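Local coordinates for protein glutathione reductase (Bartonella henselae, PDB 3O0H) that probably catalyses the NADPH-dependent reduction of glutathione disulfide to glutathione, as a dimeric flavoenzyme with bound FAD, at residues L413-G424 / L443-D453; H330-D340 / P356-A364. One frame throughout, in Å; residues are numbered along the deposited sequence.

Contact 1. Residues L413-G424 / L443-D453; sequences LVVDGESRIVVG and LKGKLTKDIFD
Arg420 and Asp450 form a salt bridge. Arg420 NE gives a nearly straight bond to Asp450 OD2, 3.0 Å long at 168°. It reaches that oxygen from above the carboxylate plane, and the two flat groups are turned 58° apart. A weak bond from NH2 to OD1 adds to it. Bends at chi2 and chi3 fold the arginine back over Lys449, whose CB lies 3.7 Å above the guanidinium plane. Lys449 NZ is salt-bridged to Asp453 OD1 and also bonds Met469 O. One water accepts from Lys449 NZ and Arg420 NH2 and donates to Asp453 OD2. Arg420 NH1 is salt-bridged to Glu389.

Two backbone bonds flank a single beta bridge between Ile421 and Thr448. Lys449 N donates to Arg420 O at 2.9 Å, and Val422 N makes a weak bond to Leu447 O.

The apolar part centres on Val422. Val422 CG1 meets Leu443 CD1 at 3.8 Å, and Val422 CG2 meets Phe452 CE1 at 3.6 Å. Leu413 CD1 touches the Phe452 ring.

Leu447 packs on Leu447 of the second subunit. The contact lays the hairpin of strands 409-416 and 422-428 against the junction of helices 432-444 and 449-454 in the dimerisation domain.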
loop_
_atom_site.group_PDB
_atom_site.type_symbol
_atom_site.label_atom_id
_atom_site.label_comp_id
_atom_site.label_asym_id
_atom_site.label_seq_id
_atom_site.Cartn_x
_atom_site.Cartn_y
_atom_site.Cartn_z
ATOM N N LEU B 413 14.795 -7.645 -0.971
ATOM C CA LEU B 413 14.572 -8.794 -0.101
ATOM C C LEU B 413 15.918 -9.444 0.219
ATOM O O LEU B 413 16.761 -9.605 -0.630
ATOM C CB LEU B 413 13.627 -9.762 -0.772
ATOM C CG LEU B 413 12.234 -9.252 -1.118
ATOM C CD1 LEU B 413 11.439 -10.296 -1.896
ATOM C CD2 LEU B 413 11.513 -8.821 0.132
ATOM N N VAL B 414 16.102 -9.803 1.480
ATOM C CA VAL B 414 17.330 -10.349 1.964
ATOM C C VAL B 414 16.994 -11.794 2.334
ATOM O O VAL B 414 16.106 -12.061 3.137
ATOM C CB VAL B 414 17.858 -9.588 3.159
ATOM C CG1 VAL B 414 19.145 -10.268 3.650
ATOM C CG2 VAL B 414 18.150 -8.112 2.827
ATOM N N VAL B 415 17.694 -12.727 1.736
ATOM C CA VAL B 415 17.253 -14.136 1.809
ATOM C C VAL B 415 18.367 -15.032 2.371
ATOM O O VAL B 415 19.521 -14.881 1.996
ATOM C CB VAL B 415 16.747 -14.585 0.409
ATOM C CG1 VAL B 415 16.409 -16.085 0.389
ATOM C CG2 VAL B 415 15.524 -13.714 -0.009
ATOM N N ASP B 416 18.014 -15.952 3.271
ATOM C CA ASP B 416 18.964 -16.936 3.761
ATOM C C ASP B 416 19.000 -18.004 2.682
ATOM O O ASP B 416 18.028 -18.699 2.461
ATOM C CB ASP B 416 18.509 -17.472 5.129
ATOM C CG ASP B 416 19.333 -18.683 5.619
ATOM O OD1 ASP B 416 20.257 -19.111 4.921
ATOM O OD2 ASP B 416 19.005 -19.193 6.707
ATOM N N GLY B 417 20.122 -18.105 1.996
ATOM C CA GLY B 417 20.310 -19.073 0.892
ATOM C C GLY B 417 20.175 -20.551 1.236
ATOM O O GLY B 417 19.875 -21.358 0.371
ATOM N N GLU B 418 20.398 -20.923 2.489
ATOM C CA GLU B 418 20.291 -22.325 2.870
ATOM C C GLU B 418 18.859 -22.697 3.168
ATOM O O GLU B 418 18.425 -23.721 2.725
ATOM C CB GLU B 418 21.144 -22.654 4.086
ATOM C CG GLU B 418 22.631 -22.575 3.798
ATOM C CD GLU B 418 23.478 -22.667 5.072
ATOM O OE1 GLU B 418 23.223 -21.896 6.048
ATOM O OE2 GLU B 418 24.425 -23.481 5.062
ATOM N N SER B 419 18.142 -21.887 3.942
ATOM C CA SER B 419 16.730 -22.194 4.273
ATOM C C SER B 419 15.745 -21.647 3.213
ATOM O O SER B 419 14.593 -22.069 3.169
ATOM C CB SER B 419 16.347 -21.587 5.615
ATOM O OG SER B 419 16.313 -20.168 5.458
ATOM N N ARG B 420 16.210 -20.730 2.373
ATOM C CA ARG B 420 15.358 -19.955 1.440
ATOM C C ARG B 420 14.391 -18.975 2.159
ATOM O O ARG B 420 13.621 -18.276 1.505
ATOM C CB ARG B 420 14.619 -20.869 0.434
ATOM C CG ARG B 420 15.563 -21.515 -0.655
ATOM C CD ARG B 420 16.005 -20.490 -1.728
ATOM N NE ARG B 420 14.965 -20.121 -2.723
ATOM C CZ ARG B 420 15.062 -19.108 -3.601
ATOM N NH1 ARG B 420 16.144 -18.328 -3.619
ATOM N NH2 ARG B 420 14.083 -18.874 -4.490
ATOM N N ILE B 421 14.472 -18.862 3.486
ATOM C CA ILE B 421 13.595 -17.932 4.217
ATOM C C ILE B 421 13.975 -16.456 3.910
ATOM O O ILE B 421 15.164 -16.088 3.905
ATOM C CB ILE B 421 13.607 -18.202 5.731
ATOM C CG1 ILE B 421 13.039 -19.604 6.047
ATOM C CG2 ILE B 421 12.761 -17.172 6.436
ATOM C CD1 ILE B 421 13.233 -20.081 7.503
ATOM N N VAL B 422 12.966 -15.625 3.661
ATOM C CA VAL B 422 13.182 -14.169 3.531
ATOM C C VAL B 422 13.340 -13.663 4.958
ATOM O O VAL B 422 12.406 -13.751 5.777
ATOM C CB VAL B 422 12.039 -13.451 2.877
ATOM C CG1 VAL B 422 12.399 -11.960 2.706
ATOM C CG2 VAL B 422 11.683 -14.114 1.559
ATOM N N VAL B 423 14.549 -13.194 5.257
ATOM C CA VAL B 423 14.926 -12.741 6.585
ATOM C C VAL B 423 14.965 -11.239 6.764
ATOM O O VAL B 423 15.125 -10.757 7.891
ATOM C CB VAL B 423 16.293 -13.300 6.996
ATOM C CG1 VAL B 423 16.236 -14.866 7.016
ATOM C CG2 VAL B 423 17.417 -12.782 6.091
ATOM N N GLY B 424 14.838 -10.493 5.676
ATOM C CA GLY B 424 14.757 -9.031 5.750
ATOM C C GLY B 424 14.061 -8.469 4.510
ATOM O O GLY B 424 14.156 -9.052 3.430
ATOM N N LEU B 443 6.972 -12.354 6.420
ATOM C CA LEU B 443 8.218 -12.624 7.158
ATOM C C LEU B 443 7.949 -13.232 8.551
ATOM O O LEU B 443 8.656 -14.163 8.969
ATOM C CB LEU B 443 9.133 -11.409 7.261
ATOM C CG LEU B 443 10.142 -11.244 6.111
ATOM C CD1 LEU B 443 9.417 -11.034 4.836
ATOM C CD2 LEU B 443 11.118 -10.117 6.339
ATOM N N LYS B 444 6.914 -12.757 9.245
ATOM C CA LYS B 444 6.503 -13.380 10.528
ATOM C C LYS B 444 6.211 -14.868 10.326
ATOM O O LYS B 444 6.453 -15.687 11.213
ATOM C CB LYS B 444 5.267 -12.657 11.141
ATOM C CG LYS B 444 5.029 -12.993 12.620
ATOM C CD LYS B 444 6.146 -12.373 13.483
ATOM C CE LYS B 444 5.961 -12.533 14.976
ATOM N NZ LYS B 444 7.220 -12.124 15.639
ATOM N N GLY B 445 5.651 -15.200 9.169
ATOM C CA GLY B 445 5.349 -16.542 8.770
ATOM C C GLY B 445 6.525 -17.372 8.275
ATOM O O GLY B 445 6.338 -18.556 8.002
ATOM N N LYS B 446 7.696 -16.745 8.171
ATOM C CA LYS B 446 8.937 -17.378 7.664
ATOM C C LYS B 446 8.746 -17.957 6.273
ATOM O O LYS B 446 9.334 -18.970 5.906
ATOM C CB LYS B 446 9.443 -18.418 8.644
ATOM C CG LYS B 446 9.639 -17.835 10.049
ATOM C CD LYS B 446 11.020 -17.351 10.302
ATOM C CE LYS B 446 11.142 -16.717 11.709
ATOM N NZ LYS B 446 10.728 -17.696 12.705
ATOM N N LEU B 447 7.960 -17.270 5.460
ATOM C CA LEU B 447 7.743 -17.748 4.108
ATOM C C LEU B 447 9.044 -17.673 3.326
ATOM O O LEU B 447 9.853 -16.742 3.499
ATOM C CB LEU B 447 6.666 -16.927 3.419
ATOM C CG LEU B 447 5.241 -17.108 3.957
ATOM C CD1 LEU B 447 4.257 -16.313 3.059
ATOM C CD2 LEU B 447 4.795 -18.591 4.005
ATOM N N THR B 448 9.202 -18.623 2.423
ATOM C CA THR B 448 10.416 -18.724 1.644
ATOM C C THR B 448 10.260 -17.876 0.386
ATOM O O THR B 448 9.141 -17.509 -0.026
ATOM C CB THR B 448 10.738 -20.168 1.267
ATOM O OG1 THR B 448 9.631 -20.736 0.548
ATOM C CG2 THR B 448 11.014 -21.026 2.520
ATOM N N LYS B 449 11.402 -17.546 -0.198
ATOM C CA LYS B 449 11.446 -16.741 -1.386
ATOM C C LYS B 449 10.654 -17.404 -2.529
ATOM O O LYS B 449 10.035 -16.712 -3.352
ATOM C CB LYS B 449 12.905 -16.536 -1.783
ATOM C CG LYS B 449 13.106 -15.707 -3.060
ATOM C CD LYS B 449 12.339 -14.358 -3.037
ATOM C CE LYS B 449 12.842 -13.437 -4.211
ATOM N NZ LYS B 449 12.815 -14.110 -5.538
ATOM N N ASP B 450 10.643 -18.744 -2.550
ATOM C CA ASP B 450 9.866 -19.508 -3.512
ATOM C C ASP B 450 8.372 -19.211 -3.479
ATOM O O ASP B 450 7.717 -19.253 -4.504
ATOM C CB ASP B 450 10.125 -21.009 -3.315
ATOM C CG ASP B 450 11.562 -21.339 -3.533
ATOM O OD1 ASP B 450 11.943 -21.356 -4.717
ATOM O OD2 ASP B 450 12.320 -21.484 -2.527
ATOM N N ILE B 451 7.831 -18.912 -2.317
ATOM C CA ILE B 451 6.406 -18.626 -2.190
ATOM C C ILE B 451 6.111 -17.229 -2.736
ATOM O O ILE B 451 5.063 -17.017 -3.366
ATOM C CB ILE B 451 5.924 -18.671 -0.732
ATOM C CG1 ILE B 451 6.074 -20.086 -0.123
ATOM C CG2 ILE B 451 4.456 -18.124 -0.611
ATOM C CD1 ILE B 451 5.478 -21.219 -0.889
ATOM N N PHE B 452 7.014 -16.276 -2.491
ATOM C CA PHE B 452 6.910 -14.960 -3.120
ATOM C C PHE B 452 6.831 -15.123 -4.635
ATOM O O PHE B 452 5.968 -14.521 -5.299
ATOM C CB PHE B 452 8.117 -14.061 -2.768
ATOM C CG PHE B 452 8.045 -13.408 -1.398
ATOM C CD1 PHE B 452 8.158 -14.148 -0.230
ATOM C CD2 PHE B 452 7.927 -12.032 -1.281
ATOM C CE1 PHE B 452 8.120 -13.549 1.039
ATOM C CE2 PHE B 452 7.867 -11.414 0.004
ATOM C CZ PHE B 452 7.966 -12.176 1.158
ATOM N N ASP B 453 7.747 -15.918 -5.201
ATOM C CA ASP B 453 7.814 -16.080 -6.656
ATOM C C ASP B 453 6.581 -16.784 -7.227
ATOM O O ASP B 453 6.250 -16.605 -8.399
ATOM C CB ASP B 453 9.042 -16.896 -7.054
ATOM C CG ASP B 453 10.340 -16.188 -6.798
ATOM O OD1 ASP B 453 10.337 -15.017 -6.389
ATOM O OD2 ASP B 453 11.379 -16.826 -7.032
HETATM O O HOH W 1 13.903 -16.565 -6.318
HETATM O O HOH W 2 11.430 -14.116 8.398
HETATM O O HOH W 3 9.984 -14.947 5.608
#

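Contact 2. Residues H330-D340 / P356-A364; sequences HIQLTPVAIHD and PDYDLITTA. With FAD (flavin-adenine dinucleotide), chain H.
A very short hydrogen bond, 2.4 Å, runs from Tyr358 OH to Asp340 OD1. The length may partly reflect coordinate error. The carboxylate oxygen lies at the edge of the tyrosine ring, in its plane, while the carboxylate and ring planes are 67° apart. Asp340 OD2 accepts from His330 NE2 at 2.5 Å. That bond is nearly straight, 172°, and meets OD2 on the syn side. Asp340 OD2 also takes a bond from Gly325 N. With these bonds to OD2 and the tyrosine at OD1, the buried carboxylate is probably fixed in its rotation.

His330 also approaches the tyrosine directly. Its CG sits over one ring face, offset toward the rim, and the rings are inclined at 52°. His330 ND1 donates to Ile331 O, so both ring nitrogens have partners.

A second polar link uses His339. It extends away from its backbone N, which carries the ring out to the loop. There His339 NE2 accepts from Asp357 N at 3.0 Å.

Apolar side chains fill the remainder. Val336 CG1 meets Tyr358 CE1 at 3.5 Å, and its CG2 meets Ile361 CD1. Leu333 CD1 touches both Ile361 CG2 and Thr363 CG2, each at 3.7 Å.

Residues around the start of helix 334-349 line the flavin pocket: Thr334 N donates to FAD O2 at 3.0 Å. Pro335 packs on His459 of the second subunit, whose O also bonds FAD. Residues 356-364 pack along His339, Val336 and Leu333 and lead into strand 363-365, the outermost strand of its sheet within this chain, beside 371-375.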
loop_
_atom_site.group_PDB
_atom_site.type_symbol
_atom_site.label_atom_id
_atom_site.label_comp_id
_atom_site.label_asym_id
_atom_site.label_seq_id
_atom_site.Cartn_x
_atom_site.Cartn_y
_atom_site.Cartn_z
ATOM N N HIS B 330 12.657 -0.915 25.862
ATOM C CA HIS B 330 12.684 -1.507 24.512
ATOM C C HIS B 330 12.385 -0.447 23.450
ATOM O O HIS B 330 12.222 0.727 23.761
ATOM C CB HIS B 330 11.721 -2.668 24.400
ATOM C CG HIS B 330 10.291 -2.308 24.660
ATOM N ND1 HIS B 330 9.638 -1.318 23.956
ATOM C CD2 HIS B 330 9.375 -2.853 25.487
ATOM C CE1 HIS B 330 8.383 -1.248 24.369
ATOM N NE2 HIS B 330 8.193 -2.175 25.290
ATOM N N ILE B 331 12.346 -0.881 22.184
ATOM C CA ILE B 331 12.120 0.036 21.047
ATOM C C ILE B 331 10.870 0.858 21.332
ATOM O O ILE B 331 9.850 0.344 21.821
ATOM C CB ILE B 331 12.018 -0.774 19.696
ATOM C CG1 ILE B 331 11.992 0.151 18.471
ATOM C CG2 ILE B 331 10.830 -1.711 19.693
ATOM C CD1 ILE B 331 12.344 -0.572 17.182
ATOM N N GLN B 332 10.939 2.137 20.998
ATOM C CA GLN B 332 9.913 3.065 21.383
ATOM C C GLN B 332 8.901 3.196 20.245
ATOM O O GLN B 332 9.076 4.013 19.311
ATOM C CB GLN B 332 10.573 4.406 21.711
ATOM C CG GLN B 332 11.482 4.345 22.923
ATOM C CD GLN B 332 12.284 5.622 23.136
ATOM O OE1 GLN B 332 12.095 6.636 22.436
ATOM N NE2 GLN B 332 13.146 5.600 24.130
ATOM N N LEU B 333 7.856 2.387 20.334
ATOM C CA LEU B 333 6.799 2.332 19.325
ATOM C C LEU B 333 5.453 2.149 20.002
ATOM O O LEU B 333 5.280 1.377 20.982
ATOM C CB LEU B 333 7.026 1.160 18.338
ATOM C CG LEU B 333 8.292 1.135 17.475
ATOM C CD1 LEU B 333 8.563 -0.286 16.890
ATOM C CD2 LEU B 333 8.350 2.215 16.353
ATOM N N THR B 334 4.453 2.805 19.448
ATOM C CA THR B 334 3.145 2.719 20.013
ATOM C C THR B 334 2.573 1.289 19.946
ATOM O O THR B 334 2.021 0.817 20.915
ATOM C CB THR B 334 2.213 3.734 19.375
ATOM O OG1 THR B 334 2.405 5.000 20.036
ATOM C CG2 THR B 334 0.736 3.291 19.508
ATOM N N PRO B 335 2.703 0.601 18.818
ATOM C CA PRO B 335 2.137 -0.748 18.797
ATOM C C PRO B 335 2.773 -1.703 19.786
ATOM O O PRO B 335 2.095 -2.616 20.297
ATOM C CB PRO B 335 2.410 -1.208 17.373
ATOM C CG PRO B 335 2.513 0.038 16.599
ATOM C CD PRO B 335 3.120 1.026 17.467
ATOM N N VAL B 336 4.039 -1.485 20.086
ATOM C CA VAL B 336 4.735 -2.307 21.049
ATOM C C VAL B 336 4.247 -2.022 22.473
ATOM O O VAL B 336 4.082 -2.934 23.266
ATOM C CB VAL B 336 6.222 -2.157 20.929
ATOM C CG1 VAL B 336 6.932 -3.063 21.945
ATOM C CG2 VAL B 336 6.683 -2.556 19.502
ATOM N N ALA B 337 4.041 -0.739 22.792
ATOM C CA ALA B 337 3.419 -0.365 24.073
ATOM C C ALA B 337 2.014 -0.980 24.258
ATOM O O ALA B 337 1.658 -1.426 25.337
ATOM C CB ALA B 337 3.333 1.165 24.210
ATOM N N ILE B 338 1.203 -0.996 23.197
ATOM C CA ILE B 338 -0.141 -1.638 23.221
ATOM C C ILE B 338 0.008 -3.161 23.463
ATOM O O ILE B 338 -0.726 -3.758 24.284
ATOM C CB ILE B 338 -0.960 -1.295 21.903
ATOM C CG1 ILE B 338 -1.277 0.232 21.879
ATOM C CG2 ILE B 338 -2.241 -2.178 21.808
ATOM C CD1 ILE B 338 -1.789 0.826 20.526
ATOM N N HIS B 339 0.904 -3.793 22.698
ATOM C CA HIS B 339 1.248 -5.214 22.841
ATOM C C HIS B 339 1.625 -5.549 24.288
ATOM O O HIS B 339 1.094 -6.523 24.893
ATOM C CB HIS B 339 2.438 -5.518 21.914
ATOM C CG HIS B 339 2.923 -6.945 21.953
ATOM N ND1 HIS B 339 2.204 -7.991 21.410
ATOM C CD2 HIS B 339 4.064 -7.493 22.446
ATOM C CE1 HIS B 339 2.869 -9.123 21.594
ATOM N NE2 HIS B 339 3.996 -8.853 22.223
ATOM N N ASP B 340 2.539 -4.744 24.841
ATOM C CA ASP B 340 2.942 -4.878 26.270
ATOM C C ASP B 340 1.695 -4.861 27.186
ATOM O O ASP B 340 1.569 -5.679 28.092
ATOM C CB ASP B 340 3.838 -3.733 26.700
ATOM C CG ASP B 340 5.292 -3.821 26.179
ATOM O OD1 ASP B 340 5.694 -4.818 25.580
ATOM O OD2 ASP B 340 6.037 -2.838 26.415
ATOM N N PRO B 356 5.768 -11.161 25.824
ATOM C CA PRO B 356 5.859 -10.275 24.670
ATOM C C PRO B 356 6.816 -10.807 23.610
ATOM O O PRO B 356 7.702 -11.625 23.893
ATOM C CB PRO B 356 6.377 -8.965 25.265
ATOM C CG PRO B 356 7.125 -9.413 26.545
ATOM C CD PRO B 356 6.326 -10.547 27.051
ATOM N N ASP B 357 6.586 -10.370 22.379
ATOM C CA ASP B 357 7.328 -10.836 21.232
ATOM C C ASP B 357 7.814 -9.619 20.452
ATOM O O ASP B 357 7.004 -8.914 19.807
ATOM C CB ASP B 357 6.418 -11.658 20.352
ATOM C CG ASP B 357 7.096 -12.125 19.069
ATOM O OD1 ASP B 357 8.293 -11.829 18.847
ATOM O OD2 ASP B 357 6.398 -12.766 18.271
ATOM N N TYR B 358 9.117 -9.365 20.531
ATOM C CA TYR B 358 9.723 -8.204 19.896
ATOM C C TYR B 358 10.580 -8.622 18.682
ATOM O O TYR B 358 11.429 -7.861 18.205
ATOM C CB TYR B 358 10.567 -7.397 20.914
ATOM C CG TYR B 358 9.848 -6.963 22.218
ATOM C CD1 TYR B 358 8.530 -6.471 22.212
ATOM C CD2 TYR B 358 10.506 -7.029 23.455
ATOM C CE1 TYR B 358 7.882 -6.096 23.423
ATOM C CE2 TYR B 358 9.850 -6.653 24.679
ATOM C CZ TYR B 358 8.543 -6.158 24.639
ATOM O OH TYR B 358 7.870 -5.810 25.810
ATOM N N ASP B 359 10.349 -9.820 18.174
ATOM C CA ASP B 359 11.025 -10.275 16.966
ATOM C C ASP B 359 10.264 -9.838 15.725
ATOM O O ASP B 359 9.018 -9.863 15.704
ATOM C CB ASP B 359 11.155 -11.803 17.002
ATOM C CG ASP B 359 12.064 -12.266 18.129
ATOM O OD1 ASP B 359 12.907 -11.427 18.564
ATOM O OD2 ASP B 359 11.936 -13.443 18.584
ATOM N N LEU B 360 11.039 -9.469 14.693
ATOM C CA LEU B 360 10.551 -9.156 13.355
ATOM C C LEU B 360 9.494 -8.044 13.382
ATOM O O LEU B 360 8.487 -8.101 12.671
ATOM C CB LEU B 360 10.039 -10.418 12.647
ATOM C CG LEU B 360 11.079 -11.480 12.229
ATOM C CD1 LEU B 360 10.455 -12.839 11.757
ATOM C CD2 LEU B 360 11.909 -10.882 11.126
ATOM N N ILE B 361 9.738 -7.037 14.198
ATOM C CA ILE B 361 8.896 -5.838 14.216
ATOM C C ILE B 361 9.173 -4.969 12.978
ATOM O O ILE B 361 10.319 -4.611 12.703
ATOM C CB ILE B 361 9.137 -4.985 15.491
ATOM C CG1 ILE B 361 8.821 -5.798 16.760
ATOM C CG2 ILE B 361 8.260 -3.661 15.434
ATOM C CD1 ILE B 361 9.215 -5.073 18.060
ATOM N N THR B 362 8.132 -4.702 12.204
ATOM C CA THR B 362 8.201 -3.781 11.102
ATOM C C THR B 362 8.145 -2.366 11.602
ATOM O O THR B 362 7.380 -2.038 12.513
ATOM C CB THR B 362 7.020 -3.998 10.122
ATOM O OG1 THR B 362 7.001 -5.365 9.733
ATOM C CG2 THR B 362 7.155 -3.095 8.878
ATOM N N THR B 363 8.977 -1.519 11.011
ATOM C CA THR B 363 9.006 -0.118 11.306
ATOM C C THR B 363 8.912 0.715 10.043
ATOM O O THR B 363 9.232 0.250 8.958
ATOM C CB THR B 363 10.212 0.311 12.185
ATOM O OG1 THR B 363 11.449 -0.045 11.581
ATOM C CG2 THR B 363 10.130 -0.368 13.547
ATOM N N ALA B 364 8.361 1.919 10.211
ATOM C CA ALA B 364 8.235 2.892 9.131
ATOM C C ALA B 364 8.937 4.175 9.526
ATOM O O ALA B 364 9.053 4.472 10.707
ATOM C CB ALA B 364 6.737 3.151 8.816
HETATM P PA FAD H . 3.338 7.537 26.318
HETATM O O1A FAD H . 4.451 8.516 26.101
HETATM O O2A FAD H . 2.380 7.422 25.165
HETATM O O5B FAD H . 2.503 7.842 27.646
HETATM C C5B FAD H . 3.084 8.182 28.887
HETATM C C4B FAD H . 2.088 9.104 29.560
HETATM O O4B FAD H . 2.372 9.242 30.944
HETATM C C3B FAD H . 2.063 10.516 28.984
HETATM O O3B FAD H . 0.723 10.886 28.644
HETATM C C2B FAD H . 2.593 11.392 30.103
HETATM O O2B FAD H . 1.960 12.649 30.108
HETATM C C1B FAD H . 2.225 10.642 31.338
HETATM N N9A FAD H . 3.080 10.667 32.536
HETATM C C8A FAD H . 4.424 10.449 32.612
HETATM N N7A FAD H . 4.773 10.416 33.907
HETATM C C5A FAD H . 3.639 10.608 34.645
HETATM C C6A FAD H . 3.385 10.591 35.991
HETATM N N6A FAD H . 4.348 10.432 36.911
HETATM N N1A FAD H . 2.097 10.784 36.429
HETATM C C2A FAD H . 1.085 10.943 35.512
HETATM N N3A FAD H . 1.326 10.925 34.178
HETATM C C4A FAD H . 2.588 10.713 33.780
HETATM N N1 FAD H . 5.726 5.463 17.485
HETATM C C2 FAD H . 5.230 4.708 16.442
HETATM O O2 FAD H . 4.919 3.497 16.573
HETATM N N3 FAD H . 5.062 5.281 15.244
HETATM C C4 FAD H . 5.331 6.620 15.009
HETATM O O4 FAD H . 5.098 7.056 13.874
HETATM C C4X FAD H . 5.834 7.391 16.057
HETATM N N5 FAD H . 6.105 8.723 15.899
HETATM C C5X FAD H . 6.565 9.448 16.998
HETATM C C6 FAD H . 6.850 10.790 16.811
HETATM C C7 FAD H . 7.297 11.568 17.870
HETATM C C7M FAD H . 7.581 13.038 17.616
HETATM C C8 FAD H . 7.454 11.001 19.119
HETATM C C8M FAD H . 7.978 11.819 20.282
HETATM C C9 FAD H . 7.195 9.649 19.308
HETATM C C9A FAD H . 6.752 8.865 18.237
HETATM N N10 FAD H . 6.471 7.517 18.375
HETATM C C10 FAD H . 5.997 6.797 17.307
HETATM C "C1'" FAD H . 6.653 6.803 19.657
HETATM C "C2'" FAD H . 5.387 6.651 20.461
HETATM O "O2'" FAD H . 4.894 7.939 20.775
HETATM C "C3'" FAD H . 5.725 5.904 21.725
HETATM O "O3'" FAD H . 6.474 4.724 21.494
HETATM C "C4'" FAD H . 4.472 5.643 22.532
HETATM O "O4'" FAD H . 3.821 6.893 22.776
HETATM C "C5'" FAD H . 4.811 4.997 23.870
HETATM O "O5'" FAD H . 3.605 4.692 24.604
HETATM P P FAD H . 3.736 4.689 26.204
HETATM O O1P FAD H . 2.447 4.187 26.815
HETATM O O2P FAD H . 4.959 3.896 26.610
HETATM O O3P FAD H . 4.079 6.161 26.682
#

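Contact 1 lies about 26 Å from the centre of the chain and is partly buried. Contact 2 is nearer, about 10 Å, yet is a surface contact. Their centres are 22 Å apart. Both reach the same antiparallel sheet: contact 1 through two inner strands, contact 2 through edge strand 363-365. A salt bridge from Lys444 NZ to Asp357 OD2, 2.8 Å, ties them directly. Contact 1 depends on a partly exposed, water-linked charge cluster beside buried apolar side chains. Contact 2 combines a His-Asp-Tyr hydrogen-bond chain with apolar packing and adjoins the FAD. Both also touch the second subunit, placing them near the dimer interface.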